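Long-range contacts in prophage MuSo2, 43 kDa tail protein (PDB 3CDD), which probably serves as a trimeric hub component of the baseplate in the tail of a Mu-like prophage: residues 132-137 against 176-181; 72-77 against 96-101; 208-213 against 241-246. One frame throughout, in Å; residues are numbered along the deposited sequence.

In the fold
Contacts 1 and 2 adjoin, their centres about 13 Å apart, and I132 and G176 of contact 1 pack on K98 and T99 of contact 2. Contact 3 lies across the chain's centre from contact 2, with nearest atoms about 24 Å away. Contact 1 pairs two parallel strands of a small sheet, and contact 2 joins the end of a long beta hairpin to the turn before helix 100-104; contact 3 closes a peripheral loop. All three are partly buried, but their chemistry differs: aliphatic packing and a backbone ladder in contact 1, a capping aspartate and bridging waters in contact 2, an arginine held by two acids in contact 3.

Contact 1: 132-137 against 176-181; sequences IKVIVN and GNLVIT
The carboxamide of N177 lies alongside the K133 side chain, OD1 3.4 Å from K133 CB, while I135 CG1 packs against N177 CB. At the amide's two ends, a water donates to N177 OD1 and also links K133 N to G176 O, and N177 ND2 is bonded to D173; together they fix the rotation of the group. Beyond it, strands 134-136 and 178-181 run parallel, their axes 20° apart. L178 N reaches K133 O by a bent bond of 132°, whereas I135 N to L178 O (2.6 Å) and I180 N to I135 O (2.8 Å) are nearly straight, and N137 N bonds I180 O. On one face V134, V136, L178 and I180 line up. The extended end of I180 (chi2 169°) carries CD1 to 3.7 Å from V134 CG1 and 4.1 Å from V136 CG2. I135 and V179 share the other face. Four backbone bonds thus tie the two strands to each other, and strand 169-172 takes V179 and T181 on the far side, while V134, V136 and L178 pack their aliphatic groups on helix 119-127, in the region matching the gp44-like second domain.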
loop_
_atom_site.group_PDB
_atom_site.type_symbol
_atom_site.label_atom_id
_atom_site.label_comp_id
_atom_site.label_asym_id
_atom_site.label_seq_id
_atom_site.Cartn_x
_atom_site.Cartn_y
_atom_site.Cartn_z
ATOM N N ILE A 132 -11.147 10.183 -30.683
ATOM C CA ILE A 132 -12.181 9.914 -29.699
ATOM C C ILE A 132 -13.295 10.951 -29.909
ATOM O O ILE A 132 -13.034 12.169 -29.910
ATOM C CB ILE A 132 -11.600 9.984 -28.243
ATOM C CG1 ILE A 132 -10.751 8.743 -27.937
ATOM C CG2 ILE A 132 -12.711 10.131 -27.196
ATOM C CD1 ILE A 132 -9.768 8.919 -26.797
ATOM N N LYS A 133 -14.519 10.462 -30.120
ATOM C CA LYS A 133 -15.690 11.335 -30.248
ATOM C C LYS A 133 -16.173 11.823 -28.886
ATOM O O LYS A 133 -16.023 11.115 -27.872
ATOM C CB LYS A 133 -16.839 10.633 -30.978
ATOM C CG LYS A 133 -16.659 10.500 -32.470
ATOM C CD LYS A 133 -17.987 10.799 -33.183
ATOM C CE LYS A 133 -18.015 10.252 -34.598
ATOM N NZ LYS A 133 -18.265 8.780 -34.585
ATOM N N VAL A 134 -16.735 13.034 -28.874
ATOM C CA VAL A 134 -17.291 13.640 -27.668
ATOM C C VAL A 134 -18.816 13.705 -27.793
ATOM O O VAL A 134 -19.347 14.401 -28.665
ATOM C CB VAL A 134 -16.737 15.087 -27.433
ATOM C CG1 VAL A 134 -17.379 15.723 -26.184
ATOM C CG2 VAL A 134 -15.216 15.101 -27.359
ATOM N N ILE A 135 -19.510 12.976 -26.924
ATOM C CA ILE A 135 -20.972 12.948 -26.889
ATOM C C ILE A 135 -21.431 13.870 -25.764
ATOM O O ILE A 135 -20.967 13.743 -24.641
ATOM C CB ILE A 135 -21.527 11.507 -26.630
ATOM C CG1 ILE A 135 -20.987 10.468 -27.646
ATOM C CG2 ILE A 135 -23.074 11.503 -26.509
ATOM C CD1 ILE A 135 -21.066 10.851 -29.113
ATOM N N VAL A 136 -22.333 14.793 -26.080
ATOM C CA VAL A 136 -22.890 15.730 -25.095
ATOM C C VAL A 136 -24.375 15.465 -24.830
ATOM O O VAL A 136 -25.213 15.549 -25.738
ATOM C CB VAL A 136 -22.656 17.214 -25.506
ATOM C CG1 VAL A 136 -23.204 18.167 -24.442
ATOM C CG2 VAL A 136 -21.168 17.483 -25.707
ATOM N N ASN A 137 -24.677 15.179 -23.568
ATOM C CA ASN A 137 -26.017 14.811 -23.106
ATOM C C ASN A 137 -26.568 15.733 -22.011
ATOM O O ASN A 137 -27.437 15.332 -21.238
ATOM C CB ASN A 137 -25.990 13.387 -22.543
ATOM C CG ASN A 137 -25.691 12.349 -23.598
ATOM O OD1 ASN A 137 -25.934 12.568 -24.793
ATOM N ND2 ASN A 137 -25.162 11.201 -23.167
ATOM N N GLY A 176 -16.552 3.667 -26.381
ATOM C CA GLY A 176 -15.316 4.334 -25.975
ATOM C C GLY A 176 -15.271 5.790 -26.393
ATOM O O GLY A 176 -14.182 6.369 -26.541
ATOM N N ASN A 177 -16.451 6.368 -26.617
ATOM C CA ASN A 177 -16.576 7.809 -26.864
ATOM C C ASN A 177 -16.552 8.498 -25.523
ATOM O O ASN A 177 -17.059 7.944 -24.573
ATOM C CB ASN A 177 -17.917 8.132 -27.525
ATOM C CG ASN A 177 -18.076 7.504 -28.908
ATOM O OD1 ASN A 177 -17.142 7.500 -29.722
ATOM N ND2 ASN A 177 -19.289 7.010 -29.197
ATOM N N LEU A 178 -16.013 9.712 -25.450
ATOM C CA LEU A 178 -16.172 10.572 -24.260
ATOM C C LEU A 178 -17.605 11.111 -24.120
ATOM O O LEU A 178 -18.154 11.682 -25.070
ATOM C CB LEU A 178 -15.187 11.737 -24.303
ATOM C CG LEU A 178 -15.185 12.647 -23.071
ATOM C CD1 LEU A 178 -14.605 11.915 -21.863
ATOM C CD2 LEU A 178 -14.423 13.923 -23.339
ATOM N N VAL A 179 -18.200 10.917 -22.943
ATOM C CA VAL A 179 -19.562 11.387 -22.658
ATOM C C VAL A 179 -19.581 12.505 -21.612
ATOM O O VAL A 179 -19.054 12.357 -20.501
ATOM C CB VAL A 179 -20.530 10.251 -22.207
ATOM C CG1 VAL A 179 -21.931 10.823 -21.917
ATOM C CG2 VAL A 179 -20.624 9.165 -23.249
ATOM N N ILE A 180 -20.204 13.623 -21.989
ATOM C CA ILE A 180 -20.461 14.719 -21.071
ATOM C C ILE A 180 -21.933 14.727 -20.657
ATOM O O ILE A 180 -22.846 14.943 -21.476
ATOM C CB ILE A 180 -20.062 16.079 -21.660
ATOM C CG1 ILE A 180 -18.600 16.050 -22.131
ATOM C CG2 ILE A 180 -20.315 17.187 -20.631
ATOM C CD1 ILE A 180 -18.180 17.277 -22.966
ATOM N N THR A 181 -22.157 14.488 -19.373
ATOM C CA THR A 181 -23.515 14.331 -18.884
ATOM C C THR A 181 -23.709 14.834 -17.448
ATOM O O THR A 181 -22.841 15.506 -16.881
ATOM C CB THR A 181 -23.961 12.856 -19.067
ATOM O OG1 THR A 181 -25.364 12.743 -18.813
ATOM C CG2 THR A 181 -23.158 11.893 -18.161
HETATM O O HOH W 1 -14.443 7.405 -29.645
#

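Contact 2: 72-77 against 96-101; sequences VITGYV and RDKTAD
G75 and D97 meet as an antiparallel non-hydrogen-bonded pair with CA atoms only 3.7 Å apart, where the beta hairpin of strands 70-84 and 88-97 gives way to a type I turn, D97 to A100, leading into helix 100-104. G75 CA also makes a CA-H...O contact with R96 O (3.4 Å). Two bonds flank this pinch: Y76 N to R96 O, and K98 N to T74 O (2.9 Å), the latter in the carbonyl plane on a lone pair. I73 CG1 lies 3.7 Å from D97 CB, the two side chains crossing at about a right angle. K98 runs beside T74, passes its CG 3.8 Å from Y76 CE2 and sends NZ on to G131 O. The Y76 ring is turned 25° from the D101 carboxylate, and a water joins Y76 OH to D101 OD2. D101 OD1 pairs with R248 and R250 of the second subunit, so this corner also belongs to the trimer interface. The D97 carboxylate ties the turn together: its OD2 takes a water and S172 OG, while OD1 receives T99 N (2.9 Å) from above the carboxylate plane and T99 OG1 (2.5 Å) on its syn lone pair.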
loop_
_atom_site.group_PDB
_atom_site.type_symbol
_atom_site.label_atom_id
_atom_site.label_comp_id
_atom_site.label_asym_id
_atom_site.label_seq_id
_atom_site.Cartn_x
_atom_site.Cartn_y
_atom_site.Cartn_z
ATOM N N VAL A 72 -19.969 -4.133 -25.464
ATOM C CA VAL A 72 -19.870 -3.939 -24.019
ATOM C C VAL A 72 -18.773 -2.910 -23.722
ATOM O O VAL A 72 -18.949 -2.025 -22.884
ATOM C CB VAL A 72 -19.610 -5.283 -23.286
ATOM C CG1 VAL A 72 -19.486 -5.073 -21.761
ATOM C CG2 VAL A 72 -20.728 -6.278 -23.575
ATOM N N ILE A 73 -17.649 -3.028 -24.426
ATOM C CA ILE A 73 -16.477 -2.174 -24.188
ATOM C C ILE A 73 -15.610 -2.106 -25.444
ATOM O O ILE A 73 -15.407 -3.116 -26.149
ATOM C CB ILE A 73 -15.628 -2.606 -22.917
ATOM C CG1 ILE A 73 -14.614 -1.516 -22.518
ATOM C CG2 ILE A 73 -14.940 -4.013 -23.088
ATOM C CD1 ILE A 73 -13.940 -1.778 -21.182
ATOM N N THR A 74 -15.096 -0.903 -25.706
ATOM C CA THR A 74 -14.262 -0.624 -26.869
ATOM C C THR A 74 -12.997 0.106 -26.397
ATOM O O THR A 74 -13.060 1.207 -25.817
ATOM C CB THR A 74 -15.018 0.262 -27.886
ATOM O OG1 THR A 74 -16.285 -0.330 -28.203
ATOM C CG2 THR A 74 -14.209 0.477 -29.167
ATOM N N GLY A 75 -11.844 -0.504 -26.649
ATOM C CA GLY A 75 -10.579 0.110 -26.236
ATOM C C GLY A 75 -9.349 -0.550 -26.811
ATOM O O GLY A 75 -9.322 -0.911 -27.987
ATOM N N TYR A 76 -8.331 -0.689 -25.965
ATOM C CA TYR A 76 -7.037 -1.221 -26.355
ATOM C C TYR A 76 -6.515 -2.180 -25.303
ATOM O O TYR A 76 -6.792 -2.031 -24.125
ATOM C CB TYR A 76 -6.016 -0.090 -26.502
ATOM C CG TYR A 76 -6.447 0.990 -27.442
ATOM C CD1 TYR A 76 -6.230 0.869 -28.814
ATOM C CD2 TYR A 76 -7.073 2.136 -26.963
ATOM C CE1 TYR A 76 -6.640 1.870 -29.696
ATOM C CE2 TYR A 76 -7.471 3.149 -27.833
ATOM C CZ TYR A 76 -7.254 3.005 -29.192
ATOM O OH TYR A 76 -7.659 4.003 -30.049
ATOM N N VAL A 77 -5.733 -3.157 -25.749
ATOM C CA VAL A 77 -5.038 -4.050 -24.853
ATOM C C VAL A 77 -3.920 -3.279 -24.200
ATOM O O VAL A 77 -3.076 -2.693 -24.887
ATOM C CB VAL A 77 -4.451 -5.267 -25.615
ATOM C CG1 VAL A 77 -3.598 -6.119 -24.687
ATOM C CG2 VAL A 77 -5.582 -6.094 -26.207
ATOM N N ARG A 96 -8.341 -1.187 -21.021
ATOM C CA ARG A 96 -9.275 -0.130 -20.639
ATOM C C ARG A 96 -9.955 0.300 -21.946
ATOM O O ARG A 96 -9.489 -0.053 -23.037
ATOM C CB ARG A 96 -8.482 1.030 -20.035
ATOM C CG ARG A 96 -7.932 0.761 -18.626
ATOM C CD ARG A 96 -6.906 1.795 -18.158
ATOM N NE ARG A 96 -5.688 1.772 -18.978
ATOM C CZ ARG A 96 -4.807 2.765 -19.016
ATOM N NH1 ARG A 96 -4.995 3.847 -18.259
ATOM N NH2 ARG A 96 -3.749 2.688 -19.812
ATOM N N ASP A 97 -11.042 1.061 -21.845
ATOM C CA ASP A 97 -11.679 1.598 -23.041
ATOM C C ASP A 97 -10.833 2.741 -23.645
ATOM O O ASP A 97 -9.860 3.170 -23.032
ATOM C CB ASP A 97 -13.183 1.908 -22.788
ATOM C CG ASP A 97 -13.470 3.341 -22.356
ATOM O OD1 ASP A 97 -12.559 4.215 -22.291
ATOM O OD2 ASP A 97 -14.674 3.585 -22.103
ATOM N N LYS A 98 -11.178 3.187 -24.855
ATOM C CA LYS A 98 -10.396 4.194 -25.608
ATOM C C LYS A 98 -10.010 5.448 -24.824
ATOM O O LYS A 98 -8.927 6.008 -25.043
ATOM C CB LYS A 98 -11.156 4.632 -26.872
ATOM C CG LYS A 98 -11.196 3.602 -27.984
ATOM C CD LYS A 98 -12.072 4.069 -29.152
ATOM C CE LYS A 98 -11.529 5.353 -29.745
ATOM N NZ LYS A 98 -12.051 5.609 -31.130
ATOM N N THR A 99 -10.889 5.893 -23.921
ATOM C CA THR A 99 -10.644 7.128 -23.154
ATOM C C THR A 99 -9.407 7.032 -22.253
ATOM O O THR A 99 -8.964 8.034 -21.696
ATOM C CB THR A 99 -11.872 7.581 -22.334
ATOM O OG1 THR A 99 -12.245 6.554 -21.404
ATOM C CG2 THR A 99 -13.061 7.916 -23.253
ATOM N N ALA A 100 -8.822 5.834 -22.146
ATOM C CA ALA A 100 -7.611 5.668 -21.342
ATOM C C ALA A 100 -6.455 6.504 -21.901
ATOM O O ALA A 100 -5.614 6.973 -21.141
ATOM C CB ALA A 100 -7.224 4.210 -21.245
ATOM N N ASP A 101 -6.419 6.702 -23.222
ATOM C CA ASP A 101 -5.423 7.581 -23.832
ATOM C C ASP A 101 -5.537 9.006 -23.282
ATOM O O ASP A 101 -4.527 9.690 -23.120
ATOM C CB ASP A 101 -5.540 7.589 -25.362
ATOM C CG ASP A 101 -4.956 6.336 -26.001
ATOM O OD1 ASP A 101 -4.201 5.600 -25.314
ATOM O OD2 ASP A 101 -5.261 6.079 -27.188
HETATM O O HOH W 2 -16.251 1.429 -23.467
HETATM O O HOH W 3 -7.683 6.304 -28.558
HETATM O O HOH W 4 -6.076 0.384 -22.691
#

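Contact 3: 208-213 against 241-246; sequences RQRFSK and VTDSEI
An Asx turn within a type I turn, D243 to I246, leads the chain out of strand 239-242, and R210 from the facing loop reaches across to its acids. D243 OD1 accepts E245 N, which holds the carboxylate in place, and D243 OD2 receives both R210 NE (3.3 Å) and R210 NH2 (3.0 Å). The R210 guanidinium and the D243 carboxylate are nearly coplanar, 11° apart. R210 NH2 also bonds E245 OE1 at 2.7 Å, almost straight at 172°; that carboxylate is steeply turned and is met from above its plane. Bends at chi2 and chi3 curl the arginine chain so that I246 CD1 lies over one guanidinium face, 3.6 Å from R210 NH2. A water in the guanidinium plane accepts from R210 NE and F211 N and donates to D243 OD2, probably helping to stabilise the negative charge. D243 N is bonded to S212 O (3.0 Å), the donor sitting above the carbonyl plane, and S212 CB packs on I246 O. K213 and T242 form an antiparallel non-hydrogen-bonded pair. Strand 251-255 pairs in parallel along the other edge of 213-217, helix 262-278 packs against R210 and D243, and F211, directed away from the turn, touches C105 of the third subunit.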
loop_
_atom_site.group_PDB
_atom_site.type_symbol
_atom_site.label_atom_id
_atom_site.label_comp_id
_atom_site.label_asym_id
_atom_site.label_seq_id
_atom_site.Cartn_x
_atom_site.Cartn_y
_atom_site.Cartn_z
ATOM N N ARG A 208 -16.894 7.239 9.711
ATOM C CA ARG A 208 -15.462 7.523 9.924
ATOM C C ARG A 208 -15.054 8.823 9.218
ATOM O O ARG A 208 -14.236 9.584 9.730
ATOM C CB ARG A 208 -14.564 6.362 9.454
ATOM C CG ARG A 208 -14.533 5.156 10.391
ATOM C CD ARG A 208 -13.913 3.893 9.729
ATOM N NE ARG A 208 -14.268 2.660 10.452
ATOM C CZ ARG A 208 -13.638 2.181 11.529
ATOM N NH1 ARG A 208 -12.560 2.806 12.032
ATOM N NH2 ARG A 208 -14.084 1.056 12.106
ATOM N N GLN A 209 -15.656 9.087 8.062
ATOM C CA GLN A 209 -15.278 10.248 7.257
ATOM C C GLN A 209 -16.397 11.267 7.157
ATOM O O GLN A 209 -16.359 12.149 6.312
ATOM C CB GLN A 209 -14.756 9.810 5.883
ATOM C CG GLN A 209 -13.488 8.965 5.989
ATOM C CD GLN A 209 -13.035 8.377 4.659
ATOM O OE1 GLN A 209 -13.782 7.640 3.999
ATOM N NE2 GLN A 209 -11.794 8.687 4.264
ATOM N N ARG A 210 -17.380 11.137 8.053
ATOM C CA ARG A 210 -18.526 12.027 8.143
ATOM C C ARG A 210 -18.307 13.027 9.247
ATOM O O ARG A 210 -17.685 12.694 10.293
ATOM C CB ARG A 210 -19.820 11.236 8.409
ATOM C CG ARG A 210 -20.277 10.320 7.245
ATOM C CD ARG A 210 -20.578 11.096 6.011
ATOM N NE ARG A 210 -21.806 11.881 6.155
ATOM C CZ ARG A 210 -23.031 11.389 5.995
ATOM N NH1 ARG A 210 -23.201 10.112 5.677
ATOM N NH2 ARG A 210 -24.091 12.170 6.157
ATOM N N PHE A 211 -18.771 14.264 9.016
ATOM C CA PHE A 211 -18.558 15.358 9.989
ATOM C C PHE A 211 -19.818 16.187 10.134
ATOM O O PHE A 211 -20.611 16.239 9.214
ATOM C CB PHE A 211 -17.338 16.216 9.630
ATOM C CG PHE A 211 -16.050 15.429 9.558
ATOM C CD1 PHE A 211 -15.659 14.826 8.364
ATOM C CD2 PHE A 211 -15.237 15.274 10.693
ATOM C CE1 PHE A 211 -14.478 14.089 8.284
ATOM C CE2 PHE A 211 -14.072 14.530 10.619
ATOM C CZ PHE A 211 -13.686 13.928 9.414
ATOM N N SER A 212 -19.999 16.799 11.303
ATOM C CA SER A 212 -21.193 17.587 11.620
ATOM C C SER A 212 -21.148 18.975 11.007
ATOM O O SER A 212 -22.185 19.576 10.723
ATOM C CB SER A 212 -21.398 17.699 13.139
ATOM O OG SER A 212 -20.255 18.239 13.779
ATOM N N LYS A 213 -19.933 19.478 10.815
ATOM C CA LYS A 213 -19.717 20.820 10.286
ATOM C C LYS A 213 -18.422 20.881 9.479
ATOM O O LYS A 213 -17.365 20.454 9.952
ATOM C CB LYS A 213 -19.678 21.828 11.433
ATOM C CG LYS A 213 -19.877 23.285 10.982
ATOM C CD LYS A 213 -20.002 24.219 12.172
ATOM C CE LYS A 213 -21.462 24.415 12.559
ATOM N NZ LYS A 213 -21.636 25.326 13.725
ATOM N N VAL A 241 -20.471 24.769 6.394
ATOM C CA VAL A 241 -21.492 23.921 5.790
ATOM C C VAL A 241 -21.833 22.798 6.774
ATOM O O VAL A 241 -20.989 21.969 7.116
ATOM C CB VAL A 241 -21.035 23.356 4.426
ATOM C CG1 VAL A 241 -22.010 22.293 3.925
ATOM C CG2 VAL A 241 -20.886 24.494 3.406
ATOM N N THR A 242 -23.077 22.805 7.235
ATOM C CA THR A 242 -23.572 21.824 8.176
ATOM C C THR A 242 -23.983 20.532 7.469
ATOM O O THR A 242 -24.506 20.546 6.348
ATOM C CB THR A 242 -24.758 22.382 9.006
ATOM O OG1 THR A 242 -25.015 21.510 10.107
ATOM C CG2 THR A 242 -26.034 22.475 8.164
ATOM N N ASP A 243 -23.718 19.411 8.121
ATOM C CA ASP A 243 -24.290 18.144 7.709
ATOM C C ASP A 243 -25.143 17.662 8.869
ATOM O O ASP A 243 -24.628 17.143 9.875
ATOM C CB ASP A 243 -23.201 17.129 7.355
ATOM C CG ASP A 243 -23.773 15.772 6.935
ATOM O OD1 ASP A 243 -25.003 15.548 7.033
ATOM O OD2 ASP A 243 -22.980 14.915 6.504
ATOM N N SER A 244 -26.448 17.835 8.710
ATOM C CA SER A 244 -27.429 17.544 9.743
ATOM C C SER A 244 -27.685 16.048 9.972
ATOM O O SER A 244 -28.377 15.678 10.926
ATOM C CB SER A 244 -28.741 18.228 9.379
ATOM O OG SER A 244 -29.149 17.782 8.099
ATOM N N GLU A 245 -27.148 15.195 9.100
ATOM C CA GLU A 245 -27.231 13.748 9.305
ATOM C C GLU A 245 -26.377 13.303 10.495
ATOM O O GLU A 245 -26.654 12.280 11.122
ATOM C CB GLU A 245 -26.808 12.984 8.042
ATOM C CG GLU A 245 -27.724 13.229 6.823
ATOM C CD GLU A 245 -27.376 12.372 5.586
ATOM O OE1 GLU A 245 -26.619 11.372 5.711
ATOM O OE2 GLU A 245 -27.882 12.710 4.485
ATOM N N ILE A 246 -25.339 14.081 10.798
ATOM C CA ILE A 246 -24.347 13.704 11.807
ATOM C C ILE A 246 -24.656 14.403 13.116
ATOM O O ILE A 246 -24.324 15.575 13.277
ATOM C CB ILE A 246 -22.898 14.041 11.337
ATOM C CG1 ILE A 246 -22.615 13.482 9.932
ATOM C CG2 ILE A 246 -21.843 13.578 12.360
ATOM C CD1 ILE A 246 -23.164 12.076 9.637
HETATM O O HOH W 5 -20.406 14.260 6.476
#